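Long-range contacts in benzoylformate decarboxylase (Mycobacterium smegmatis, PDB 4Q9D), which belongs to the thiamine pyrophosphate enzymes, a family of multi-domain alpha/beta proteins assembled from several subunits, and carries a bound magnesium ion: residues L18-V23 with G65-V70; L69-T74 with I96-Q101; S84-Y89 with K123-W128; S129-R134 with F158-L163. One frame throughout, in Å; residues are numbered along the deposited sequence.

Contact 1 (L18-V23 with G65-V70); sequences LGLTTV and GKPALV
L20 lays its branch end over P67. Its CD2 is 4.0 Å from P67 CG and 3.7 Å from P67 O, so one methyl meets both the ring and the carbonyl. The L20 CG stands beside the backbone N and anti to the carbonyl carbon (chi1 -66°), which brings CD2 to P67. Its other methyl, CD1, packs on I96. L69 fills the next place along. Its CD2 is 3.8 Å from V23 CG2, and these two side chains lie side by side and point the same way. The same methyl also rests near the L20 carbonyl.

The contact joins two neighbouring strands, 22-25 and 68-72, in the parallel alpha/beta sheet of the N-terminal TPP-binding domain. Segment 18-23 leaves helix 7-18 at G19, which has positive phi and closes that helix with a Schellman motif. L20 is the centre of an inverse gamma turn. Within these segments the one beta bridge is V23 with L69. There V23 CA approaches L69 O at 3.6 Å in a CA-H...O contact. No hydrogen bond runs directly between the two segments.

Waters bridge the two backbones ahead of the pairing. One molecule donates to P67 O at 2.8 Å and weakly to G19 O, though its two protons have further acceptors to choose from. Another lies between T22 O and L69 N and accepts a weak bond from L69 N. Past this water, L69 pairs through its backbone with F24. V23 pairs with T43 and V45 of the strand on the far side.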
loop_
_atom_site.group_PDB
_atom_site.type_symbol
_atom_site.label_atom_id
_atom_site.label_comp_id
_atom_site.label_asym_id
_atom_site.label_seq_id
_atom_site.Cartn_x
_atom_site.Cartn_y
_atom_site.Cartn_z
ATOM N N LEU B 18 0.575 -25.832 18.611
ATOM C CA LEU B 18 1.163 -25.651 17.283
ATOM C C LEU B 18 2.671 -25.884 17.293
ATOM O O LEU B 18 3.292 -25.994 16.232
ATOM C CB LEU B 18 0.878 -24.229 16.757
ATOM C CG LEU B 18 -0.598 -23.942 16.495
ATOM C CD1 LEU B 18 -0.785 -22.560 15.896
ATOM C CD2 LEU B 18 -1.132 -24.997 15.543
ATOM N N GLY B 19 3.264 -25.941 18.484
ATOM C CA GLY B 19 4.706 -26.112 18.599
ATOM C C GLY B 19 5.471 -24.801 18.614
ATOM O O GLY B 19 6.712 -24.788 18.615
ATOM N N LEU B 20 4.738 -23.692 18.645
ATOM C CA LEU B 20 5.355 -22.363 18.660
ATOM C C LEU B 20 5.746 -21.935 20.066
ATOM O O LEU B 20 5.154 -21.006 20.617
ATOM C CB LEU B 20 4.412 -21.321 18.043
ATOM C CG LEU B 20 4.116 -21.491 16.543
ATOM C CD1 LEU B 20 2.989 -20.557 16.115
ATOM C CD2 LEU B 20 5.371 -21.216 15.735
ATOM N N THR B 21 6.758 -22.590 20.636
ATOM C CA THR B 21 7.070 -22.409 22.060
ATOM C C THR B 21 8.370 -21.657 22.294
ATOM O O THR B 21 8.858 -21.545 23.426
ATOM C CB THR B 21 7.113 -23.762 22.803
ATOM O OG1 THR B 21 8.006 -24.642 22.118
ATOM C CG2 THR B 21 5.701 -24.388 22.821
ATOM N N THR B 22 8.923 -21.106 21.226
ATOM C CA THR B 22 10.102 -20.265 21.375
ATOM C C THR B 22 9.830 -18.910 20.737
ATOM O O THR B 22 9.403 -18.835 19.589
ATOM C CB THR B 22 11.326 -20.903 20.714
ATOM O OG1 THR B 22 11.508 -22.233 21.230
ATOM C CG2 THR B 22 12.584 -20.049 20.960
ATOM N N VAL B 23 10.082 -17.842 21.486
ATOM C CA VAL B 23 9.825 -16.498 20.992
ATOM C C VAL B 23 11.142 -15.753 20.900
ATOM O O VAL B 23 11.881 -15.688 21.878
ATOM C CB VAL B 23 8.873 -15.721 21.960
ATOM C CG1 VAL B 23 8.697 -14.253 21.520
ATOM C CG2 VAL B 23 7.526 -16.428 22.089
ATOM N N GLY B 65 13.267 -26.827 10.728
ATOM C CA GLY B 65 12.242 -27.177 9.749
ATOM C C GLY B 65 10.841 -26.890 10.279
ATOM O O GLY B 65 9.874 -27.551 9.911
ATOM N N LYS B 66 10.732 -25.896 11.156
ATOM C CA LYS B 66 9.455 -25.554 11.781
ATOM C C LYS B 66 9.332 -24.049 11.868
ATOM O O LYS B 66 10.351 -23.355 11.911
ATOM C CB LYS B 66 9.419 -26.136 13.208
ATOM C CG LYS B 66 9.360 -27.649 13.211
ATOM C CD LYS B 66 9.362 -28.224 14.618
ATOM C CE LYS B 66 9.099 -29.757 14.552
ATOM N NZ LYS B 66 9.051 -30.381 15.905
ATOM N N PRO B 67 8.091 -23.533 11.941
ATOM C CA PRO B 67 7.888 -22.076 12.024
ATOM C C PRO B 67 8.390 -21.537 13.347
ATOM O O PRO B 67 8.548 -22.295 14.296
ATOM C CB PRO B 67 6.362 -21.914 11.884
ATOM C CG PRO B 67 5.790 -23.221 12.345
ATOM C CD PRO B 67 6.828 -24.288 11.983
ATOM N N ALA B 68 8.681 -20.248 13.397
ATOM C CA ALA B 68 9.154 -19.612 14.637
ATOM C C ALA B 68 8.448 -18.275 14.815
ATOM O O ALA B 68 8.045 -17.638 13.841
ATOM C CB ALA B 68 10.656 -19.382 14.602
ATOM N N LEU B 69 8.352 -17.851 16.066
ATOM C CA LEU B 69 7.598 -16.682 16.447
ATOM C C LEU B 69 8.561 -15.566 16.817
ATOM O O LEU B 69 9.524 -15.775 17.525
ATOM C CB LEU B 69 6.725 -17.071 17.638
ATOM C CG LEU B 69 5.681 -16.186 18.264
ATOM C CD1 LEU B 69 4.691 -15.691 17.225
ATOM C CD2 LEU B 69 4.990 -17.062 19.324
ATOM N N VAL B 70 8.311 -14.380 16.298
ATOM C CA VAL B 70 9.141 -13.242 16.603
ATOM C C VAL B 70 8.241 -12.190 17.255
ATOM O O VAL B 70 7.063 -12.073 16.886
ATOM C CB VAL B 70 9.762 -12.722 15.309
ATOM C CG1 VAL B 70 10.630 -11.519 15.584
ATOM C CG2 VAL B 70 10.600 -13.854 14.651
HETATM O O HOH W 1 7.413 -24.408 15.755
HETATM O O HOH W 2 9.152 -22.895 17.620
HETATM O O HOH W 3 8.480 -20.373 17.834
#

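Contact 2 (L69-T74 with I96-Q101); sequences LVNLHT and IITAGQ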
loop_
_atom_site.group_PDB
_atom_site.type_symbol
_atom_site.label_atom_id
_atom_site.label_comp_id
_atom_site.label_asym_id
_atom_site.label_seq_id
_atom_site.Cartn_x
_atom_site.Cartn_y
_atom_site.Cartn_z
ATOM N N LEU B 69 8.352 -17.851 16.066
ATOM C CA LEU B 69 7.598 -16.682 16.447
ATOM C C LEU B 69 8.561 -15.566 16.817
ATOM O O LEU B 69 9.524 -15.775 17.525
ATOM C CB LEU B 69 6.725 -17.071 17.638
ATOM C CG LEU B 69 5.681 -16.186 18.264
ATOM C CD1 LEU B 69 4.691 -15.691 17.225
ATOM C CD2 LEU B 69 4.990 -17.062 19.324
ATOM N N VAL B 70 8.311 -14.380 16.298
ATOM C CA VAL B 70 9.141 -13.242 16.603
ATOM C C VAL B 70 8.241 -12.190 17.255
ATOM O O VAL B 70 7.063 -12.073 16.886
ATOM C CB VAL B 70 9.762 -12.722 15.309
ATOM C CG1 VAL B 70 10.630 -11.519 15.584
ATOM C CG2 VAL B 70 10.600 -13.854 14.651
ATOM N N ASN B 71 8.764 -11.451 18.236
ATOM C CA ASN B 71 7.955 -10.408 18.879
ATOM C C ASN B 71 8.721 -9.117 18.947
ATOM O O ASN B 71 9.804 -9.083 19.514
ATOM C CB ASN B 71 7.476 -10.866 20.281
ATOM C CG ASN B 71 6.546 -9.849 20.952
ATOM O OD1 ASN B 71 6.843 -9.378 22.047
ATOM N ND2 ASN B 71 5.419 -9.512 20.291
ATOM N N LEU B 72 8.157 -8.061 18.353
ATOM C CA LEU B 72 8.892 -6.814 18.127
ATOM C C LEU B 72 8.138 -5.632 18.738
ATOM O O LEU B 72 6.915 -5.666 18.887
ATOM C CB LEU B 72 9.064 -6.565 16.598
ATOM C CG LEU B 72 9.703 -7.702 15.790
ATOM C CD1 LEU B 72 9.834 -7.376 14.275
ATOM C CD2 LEU B 72 11.058 -8.013 16.346
ATOM N N HIS B 73 8.872 -4.581 19.066
ATOM C CA HIS B 73 8.323 -3.412 19.732
ATOM C C HIS B 73 7.672 -2.365 18.773
ATOM O O HIS B 73 8.358 -1.463 18.254
ATOM C CB HIS B 73 9.465 -2.719 20.492
ATOM C CG HIS B 73 9.018 -1.543 21.294
ATOM N ND1 HIS B 73 7.878 -1.573 22.081
ATOM C CD2 HIS B 73 9.548 -0.303 21.444
ATOM C CE1 HIS B 73 7.727 -0.403 22.678
ATOM N NE2 HIS B 73 8.734 0.385 22.322
ATOM N N THR B 74 6.360 -2.470 18.596
ATOM C CA THR B 74 5.558 -1.530 17.789
ATOM C C THR B 74 6.261 -1.103 16.481
ATOM O O THR B 74 6.906 -1.941 15.821
ATOM C CB THR B 74 5.034 -0.320 18.667
ATOM O OG1 THR B 74 4.218 0.550 17.873
ATOM C CG2 THR B 74 6.187 0.483 19.301
ATOM N N ILE B 96 6.341 -16.183 12.038
ATOM C CA ILE B 96 5.203 -15.371 12.477
ATOM C C ILE B 96 5.751 -14.167 13.230
ATOM O O ILE B 96 6.273 -14.283 14.349
ATOM C CB ILE B 96 4.242 -16.193 13.344
ATOM C CG1 ILE B 96 3.725 -17.375 12.513
ATOM C CG2 ILE B 96 3.085 -15.309 13.896
ATOM C CD1 ILE B 96 2.932 -18.350 13.317
ATOM N N ILE B 97 5.675 -13.006 12.587
ATOM C CA ILE B 97 6.221 -11.797 13.180
ATOM C C ILE B 97 5.065 -11.065 13.879
ATOM O O ILE B 97 4.048 -10.776 13.252
ATOM C CB ILE B 97 6.846 -10.848 12.111
ATOM C CG1 ILE B 97 7.695 -11.609 11.061
ATOM C CG2 ILE B 97 7.634 -9.722 12.803
ATOM C CD1 ILE B 97 8.957 -12.174 11.639
ATOM N N THR B 98 5.207 -10.781 15.168
ATOM C CA THR B 98 4.193 -10.001 15.887
ATOM C C THR B 98 4.838 -8.775 16.455
ATOM O O THR B 98 6.048 -8.764 16.731
ATOM C CB THR B 98 3.525 -10.792 17.039
ATOM O OG1 THR B 98 4.469 -11.034 18.081
ATOM C CG2 THR B 98 2.987 -12.117 16.508
ATOM N N ALA B 99 4.025 -7.734 16.594
ATOM C CA ALA B 99 4.431 -6.517 17.237
ATOM C C ALA B 99 3.292 -6.064 18.155
ATOM O O ALA B 99 2.126 -6.236 17.836
ATOM C CB ALA B 99 4.692 -5.428 16.193
ATOM N N GLY B 100 3.636 -5.438 19.264
ATOM C CA GLY B 100 2.628 -4.806 20.094
ATOM C C GLY B 100 2.139 -3.562 19.380
ATOM O O GLY B 100 2.796 -3.038 18.464
ATOM N N GLN B 101 0.968 -3.094 19.786
ATOM C CA GLN B 101 0.348 -1.913 19.201
ATOM C C GLN B 101 -0.279 -1.108 20.355
ATOM O O GLN B 101 -0.549 -1.669 21.422
ATOM C CB GLN B 101 -0.706 -2.392 18.195
ATOM C CG GLN B 101 -1.659 -1.325 17.675
ATOM C CD GLN B 101 -0.965 -0.275 16.812
ATOM O OE1 GLN B 101 -0.280 0.625 17.321
ATOM N NE2 GLN B 101 -1.199 -0.346 15.504
#
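I97 and L72 form the apolar centre. The CD1 of L72 slants across to I97 CG2 at 3.5 Å. The other branch of I97 serves V70: its CD1 touches V70 CB at 3.8 Å, and these two side chains run side by side. With I97 CG1 beside the backbone N (chi1 -43°) and CG2 anti to it, CG2 is placed toward L72 and the CG1-CD1 arm alongside V70. On the face of L69, N71, I96 and T98, L69 turns its second methyl, CD1, to I96 CG2 at 3.7 Å. The T98 methyl adds to this patch.

Between the faces the strands pair in parallel register. V70 N donates to I96 O at 2.8 Å, nearly straight at 169°. V70 O receives T98 N, and L72 N donates to T98 O. A weak bond from G100 N to L72 O closes the row.

The polar edge is made by N71 and T98. N71 ND2 donates to T98 OG1 at 2.8 Å, with the hydroxyl oxygen close to the amide plane. Beyond the strand end, T74 CA meets G100 O, while T74 OG1 bonds to L113 O.

Strands 22-25 and 157-162 flank this pair in the sheet. Helix 50-64 packs on V70, L72 and I97, and helix 138-150 on L69, I96 and T98.

Contact 3 (S84-Y89 with K123-W128); sequences SLVAAY and KPWVKW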
loop_
_atom_site.group_PDB
_atom_site.type_symbol
_atom_site.label_atom_id
_atom_site.label_comp_id
_atom_site.label_asym_id
_atom_site.label_seq_id
_atom_site.Cartn_x
_atom_site.Cartn_y
_atom_site.Cartn_z
ATOM N N SER B 84 16.150 -7.775 7.869
ATOM C CA SER B 84 16.128 -9.231 8.068
ATOM C C SER B 84 14.824 -9.823 7.532
ATOM O O SER B 84 14.791 -10.957 7.057
ATOM C CB SER B 84 16.267 -9.567 9.563
ATOM O OG SER B 84 17.499 -9.120 10.065
ATOM N N LEU B 85 13.738 -9.049 7.586
ATOM C CA LEU B 85 12.472 -9.522 7.034
ATOM C C LEU B 85 12.607 -9.864 5.510
ATOM O O LEU B 85 12.154 -10.906 5.051
ATOM C CB LEU B 85 11.343 -8.488 7.300
ATOM C CG LEU B 85 10.002 -8.886 6.678
ATOM C CD1 LEU B 85 9.482 -10.228 7.259
ATOM C CD2 LEU B 85 8.957 -7.738 6.846
ATOM N N VAL B 86 13.241 -8.988 4.741
ATOM C CA VAL B 86 13.469 -9.245 3.313
ATOM C C VAL B 86 14.192 -10.585 3.129
ATOM O O VAL B 86 13.776 -11.423 2.342
ATOM C CB VAL B 86 14.332 -8.122 2.683
ATOM C CG1 VAL B 86 14.627 -8.399 1.152
ATOM C CG2 VAL B 86 13.644 -6.790 2.855
ATOM N N ALA B 87 15.253 -10.797 3.908
ATOM C CA ALA B 87 15.995 -12.065 3.856
ATOM C C ALA B 87 15.113 -13.290 4.147
ATOM O O ALA B 87 15.188 -14.292 3.448
ATOM C CB ALA B 87 17.203 -12.023 4.817
ATOM N N ALA B 88 14.288 -13.212 5.193
ATOM C CA ALA B 88 13.393 -14.310 5.550
ATOM C C ALA B 88 12.370 -14.543 4.435
ATOM O O ALA B 88 12.013 -15.674 4.108
ATOM C CB ALA B 88 12.670 -14.000 6.900
ATOM N N TYR B 89 11.865 -13.449 3.881
ATOM C CA TYR B 89 10.888 -13.553 2.826
ATOM C C TYR B 89 11.530 -14.220 1.575
ATOM O O TYR B 89 10.946 -15.136 0.975
ATOM C CB TYR B 89 10.355 -12.161 2.472
ATOM C CG TYR B 89 9.279 -12.228 1.400
ATOM C CD1 TYR B 89 7.941 -12.258 1.747
ATOM C CD2 TYR B 89 9.608 -12.254 0.037
ATOM C CE1 TYR B 89 6.940 -12.300 0.784
ATOM C CE2 TYR B 89 8.615 -12.313 -0.940
ATOM C CZ TYR B 89 7.288 -12.340 -0.566
ATOM O OH TYR B 89 6.290 -12.395 -1.519
ATOM N N LYS B 123 4.865 -4.442 4.379
ATOM C CA LYS B 123 4.662 -4.616 2.949
ATOM C C LYS B 123 5.812 -3.956 2.191
ATOM O O LYS B 123 6.304 -2.919 2.619
ATOM C CB LYS B 123 3.334 -3.987 2.522
ATOM C CG LYS B 123 2.100 -4.728 3.102
ATOM C CD LYS B 123 0.816 -4.177 2.447
ATOM C CE LYS B 123 -0.494 -4.838 2.968
ATOM N NZ LYS B 123 -1.656 -4.129 2.308
ATOM N N PRO B 124 6.300 -4.555 1.109
ATOM C CA PRO B 124 5.744 -5.747 0.517
ATOM C C PRO B 124 6.503 -7.033 0.878
ATOM O O PRO B 124 6.634 -7.866 0.084
ATOM C CB PRO B 124 5.936 -5.471 -0.951
ATOM C CG PRO B 124 7.260 -4.836 -0.992
ATOM C CD PRO B 124 7.357 -4.011 0.247
ATOM N N TRP B 125 6.973 -7.168 2.082
ATOM C CA TRP B 125 7.818 -8.316 2.426
ATOM C C TRP B 125 7.188 -9.339 3.365
ATOM O O TRP B 125 7.902 -10.018 4.101
ATOM C CB TRP B 125 9.173 -7.822 2.954
ATOM C CG TRP B 125 9.871 -7.065 1.854
ATOM C CD1 TRP B 125 9.977 -5.720 1.729
ATOM C CD2 TRP B 125 10.501 -7.628 0.693
ATOM N NE1 TRP B 125 10.660 -5.400 0.571
ATOM C CE2 TRP B 125 10.999 -6.553 -0.072
ATOM C CE3 TRP B 125 10.727 -8.934 0.253
ATOM C CZ2 TRP B 125 11.682 -6.745 -1.273
ATOM C CZ3 TRP B 125 11.420 -9.129 -0.955
ATOM C CH2 TRP B 125 11.883 -8.034 -1.699
ATOM N N VAL B 126 5.857 -9.465 3.321
ATOM C CA VAL B 126 5.197 -10.547 4.047
ATOM C C VAL B 126 4.124 -11.174 3.161
ATOM O O VAL B 126 3.588 -10.498 2.293
ATOM C CB VAL B 126 4.506 -10.031 5.343
ATOM C CG1 VAL B 126 5.522 -9.815 6.437
ATOM C CG2 VAL B 126 3.679 -8.744 5.045
ATOM N N LYS B 127 3.811 -12.453 3.386
ATOM C CA LYS B 127 2.690 -13.094 2.703
ATOM C C LYS B 127 1.360 -12.487 3.136
ATOM O O LYS B 127 0.401 -12.536 2.401
ATOM C CB LYS B 127 2.627 -14.605 2.993
ATOM C CG LYS B 127 3.806 -15.434 2.463
ATOM C CD LYS B 127 3.598 -16.924 2.766
ATOM C CE LYS B 127 2.541 -17.551 1.834
ATOM N NZ LYS B 127 2.441 -19.037 2.134
ATOM N N TRP B 128 1.320 -11.912 4.334
ATOM C CA TRP B 128 0.071 -11.502 4.925
ATOM C C TRP B 128 0.391 -10.602 6.112
ATOM O O TRP B 128 1.359 -10.838 6.847
ATOM C CB TRP B 128 -0.690 -12.732 5.413
ATOM C CG TRP B 128 -2.055 -12.460 6.001
ATOM C CD1 TRP B 128 -3.121 -11.890 5.366
ATOM C CD2 TRP B 128 -2.522 -12.813 7.320
ATOM N NE1 TRP B 128 -4.200 -11.831 6.212
ATOM C CE2 TRP B 128 -3.868 -12.421 7.406
ATOM C CE3 TRP B 128 -1.933 -13.412 8.428
ATOM C CZ2 TRP B 128 -4.625 -12.582 8.575
ATOM C CZ3 TRP B 128 -2.702 -13.597 9.576
ATOM C CH2 TRP B 128 -4.020 -13.182 9.638
HETATM O O HOH W 4 4.615 -9.551 -1.221
#
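W125 starts its contact with helix 82-90 at CB, which is 3.9 Å from L85 CD2. Next come CG and CD2, and both lie beneath V86 CG2. This methyl sits 3.8 Å from the centroid of the five-membered ring and 3° off its normal, a direct CH-pi contact. CE3 turns to Y89 and meets its CD2 at 3.5 Å. CZ3 lies near both Y89 CD2 and V86 CG1. At the tip, W125 CH2 is 4.0 Å from V86 CG1. Both valine methyls thus share one face of the indole. P124 CG covers the opposite face, offset toward the rim. A cis peptide bond precedes this proline.

The Y89 and W125 rings make an offset edge-to-face pair. The edge of W125 points to the face of Y89, with planes at 86°. The W125 carbonyl also lies against L85 and Y89: its O is 3.5 Å from L85 CG and 3.2 Å from Y89 CD1. V126 CG1 adds apolar packing on the two L85 methyls. A water donates to P124 O at 2.9 Å and makes a weak bond with Y89 OH.

This loop runs from strand 95-101 to strand 128-130, and it packs here on helix 82-90, near a subunit interface. M121 of a second subunit packs on V86 and W125. K127 NZ reaches V148 O near the end of helix 138-150 and P153 O in the loop after it. V126 rests on F158 of strand 157-162. Helix 50-64 backs S84 and A88.

Contact 4 (S129-R134 with F158-L163); sequences SYEPAR and FLSIPL
Y130 and L159 lie side by side and point the same way, with L159 CD2 in the plane of the phenol ring at its edge, 3.9 Å from Y130 CD2. They belong to a beta-alpha-beta unit: strand 128-130, helix 138-150, then strand 157-162 parallel to the first. Strand 128-130 is the outermost on this side of the sheet within the chain. Helix 138-150 packs on L159 and P132. On the other face, S129 OG approaches F158 CD2 at 3.6 Å, and its polar partner is T119 O.

The backbones are joined by two bonds. Y130 N donates to F158 O at 2.8 Å, a bent bond of 139°. S160 N donates to Y130 O at 2.9 Å, straighter and in the carbonyl plane.

Beyond the paired part P132 stands at about a right angle to I161. P132 CD touches I161 CD1 at 3.8 Å and also lies 3.3 Å from S160 O. E131 crosses P162 obliquely through CG. E131 CG is anti to the backbone N (chi1 -176°) and the chain stays extended, which carries the carboxylate along to S160. Two bonds hold E131 OE1, one from Q101 NE2 and one from S160. In the second, S160 OG gives its proton to E131 OE1 at 2.7 Å, on the lone pair anti to the other carboxylate oxygen.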
loop_
_atom_site.group_PDB
_atom_site.type_symbol
_atom_site.label_atom_id
_atom_site.label_comp_id
_atom_site.label_asym_id
_atom_site.label_seq_id
_atom_site.Cartn_x
_atom_site.Cartn_y
_atom_site.Cartn_z
ATOM N N SER B 129 -0.448 -9.596 6.315
ATOM C CA SER B 129 -0.212 -8.579 7.332
ATOM C C SER B 129 -1.604 -8.275 7.931
ATOM O O SER B 129 -2.556 -8.024 7.192
ATOM C CB SER B 129 0.352 -7.343 6.618
ATOM O OG SER B 129 0.718 -6.356 7.509
ATOM N N TYR B 130 -1.753 -8.299 9.251
ATOM C CA TYR B 130 -3.110 -8.193 9.811
ATOM C C TYR B 130 -3.120 -7.632 11.223
ATOM O O TYR B 130 -2.219 -7.921 12.007
ATOM C CB TYR B 130 -3.728 -9.590 9.818
ATOM C CG TYR B 130 -5.200 -9.671 10.149
ATOM C CD1 TYR B 130 -6.166 -9.149 9.288
ATOM C CD2 TYR B 130 -5.631 -10.324 11.299
ATOM C CE1 TYR B 130 -7.539 -9.260 9.589
ATOM C CE2 TYR B 130 -6.991 -10.456 11.591
ATOM C CZ TYR B 130 -7.932 -9.920 10.752
ATOM O OH TYR B 130 -9.269 -10.070 11.086
ATOM N N GLU B 131 -4.131 -6.824 11.533
ATOM C CA GLU B 131 -4.408 -6.389 12.904
ATOM C C GLU B 131 -5.869 -6.752 13.190
ATOM O O GLU B 131 -6.748 -6.260 12.508
ATOM C CB GLU B 131 -4.273 -4.881 12.999
ATOM C CG GLU B 131 -4.439 -4.296 14.430
ATOM C CD GLU B 131 -3.822 -2.906 14.510
ATOM O OE1 GLU B 131 -2.603 -2.772 14.832
ATOM O OE2 GLU B 131 -4.531 -1.949 14.211
ATOM N N PRO B 132 -6.130 -7.630 14.177
ATOM C CA PRO B 132 -7.521 -8.092 14.376
ATOM C C PRO B 132 -8.513 -6.952 14.637
ATOM O O PRO B 132 -8.185 -5.982 15.307
ATOM C CB PRO B 132 -7.417 -8.978 15.611
ATOM C CG PRO B 132 -5.987 -9.513 15.552
ATOM C CD PRO B 132 -5.173 -8.339 15.051
ATOM N N ALA B 133 -9.714 -7.101 14.098
ATOM C CA ALA B 133 -10.818 -6.137 14.254
ATOM C C ALA B 133 -11.329 -6.130 15.705
ATOM O O ALA B 133 -12.055 -5.228 16.096
ATOM C CB ALA B 133 -11.959 -6.535 13.327
ATOM N N ARG B 134 -10.957 -7.140 16.499
ATOM C CA ARG B 134 -11.371 -7.160 17.900
ATOM C C ARG B 134 -10.494 -8.124 18.700
ATOM O O ARG B 134 -9.942 -9.070 18.130
ATOM C CB ARG B 134 -12.854 -7.533 18.013
ATOM C CG ARG B 134 -13.140 -8.935 17.557
ATOM C CD ARG B 134 -14.603 -9.403 17.834
ATOM N NE ARG B 134 -14.701 -10.813 17.414
ATOM C CZ ARG B 134 -15.642 -11.667 17.812
ATOM N NH1 ARG B 134 -16.600 -11.269 18.627
ATOM N NH2 ARG B 134 -15.616 -12.917 17.400
ATOM N N PHE B 158 2.841 -11.035 9.239
ATOM C CA PHE B 158 2.873 -10.010 10.273
ATOM C C PHE B 158 1.507 -9.859 10.977
ATOM O O PHE B 158 0.449 -9.736 10.330
ATOM C CB PHE B 158 3.312 -8.657 9.674
ATOM C CG PHE B 158 3.353 -7.522 10.678
ATOM C CD1 PHE B 158 4.419 -7.386 11.564
ATOM C CD2 PHE B 158 2.357 -6.566 10.701
ATOM C CE1 PHE B 158 4.478 -6.319 12.476
ATOM C CE2 PHE B 158 2.388 -5.518 11.622
ATOM C CZ PHE B 158 3.438 -5.391 12.512
ATOM N N LEU B 159 1.543 -9.832 12.302
ATOM C CA LEU B 159 0.338 -9.626 13.112
ATOM C C LEU B 159 0.610 -8.528 14.094
ATOM O O LEU B 159 1.574 -8.604 14.854
ATOM C CB LEU B 159 0.037 -10.876 13.931
ATOM C CG LEU B 159 -1.003 -11.883 13.476
ATOM C CD1 LEU B 159 -1.099 -12.950 14.569
ATOM C CD2 LEU B 159 -2.358 -11.189 13.307
ATOM N N SER B 160 -0.248 -7.520 14.095
ATOM C CA SER B 160 -0.137 -6.390 15.003
ATOM C C SER B 160 -1.235 -6.556 16.063
ATOM O O SER B 160 -2.406 -6.722 15.695
ATOM C CB SER B 160 -0.425 -5.115 14.236
ATOM O OG SER B 160 -0.245 -4.001 15.093
ATOM N N ILE B 161 -0.879 -6.514 17.348
ATOM C CA ILE B 161 -1.873 -6.772 18.415
ATOM C C ILE B 161 -1.935 -5.636 19.446
ATOM O O ILE B 161 -1.013 -5.459 20.261
ATOM C CB ILE B 161 -1.604 -8.092 19.185
ATOM C CG1 ILE B 161 -1.264 -9.266 18.223
ATOM C CG2 ILE B 161 -2.785 -8.419 20.133
ATOM C CD1 ILE B 161 -2.437 -9.627 17.337
ATOM N N PRO B 162 -3.026 -4.862 19.420
ATOM C CA PRO B 162 -3.259 -3.816 20.441
ATOM C C PRO B 162 -3.053 -4.371 21.870
ATOM O O PRO B 162 -3.530 -5.451 22.208
ATOM C CB PRO B 162 -4.714 -3.410 20.204
ATOM C CG PRO B 162 -4.922 -3.649 18.696
ATOM C CD PRO B 162 -4.125 -4.956 18.441
ATOM N N LEU B 163 -2.300 -3.655 22.692
ATOM C CA LEU B 163 -1.852 -4.220 23.964
ATOM C C LEU B 163 -3.005 -4.573 24.923
ATOM O O LEU B 163 -2.832 -5.380 25.833
ATOM C CB LEU B 163 -0.841 -3.280 24.630
ATOM C CG LEU B 163 -1.341 -1.886 25.061
ATOM C CD1 LEU B 163 -1.954 -1.916 26.509
ATOM C CD2 LEU B 163 -0.181 -0.934 25.012
#

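Overall arrangement
Contacts 1, 2 and 4 lie in one parallel sheet, ordered 43-46, 22-25, 68-72, 95-101, 157-162, 128-130. Contacts 1 and 2 share strand 68-72, and their centres are about 13 Å apart. Contacts 2 and 4 have centres about 10 Å apart and are joined by the neighbouring strands 95-101 and 157-162. The centres of contacts 1 and 4 are about 18 Å apart, and the two do not touch. The centre of contact 3 is about 14 Å from that of contact 2 and about 17 Å from those of contacts 1 and 4. Its segments alternate with those of contact 2 along the chain. It packs the loop that leads into edge strand 128-130 on helix 82-90, where a second subunit also packs.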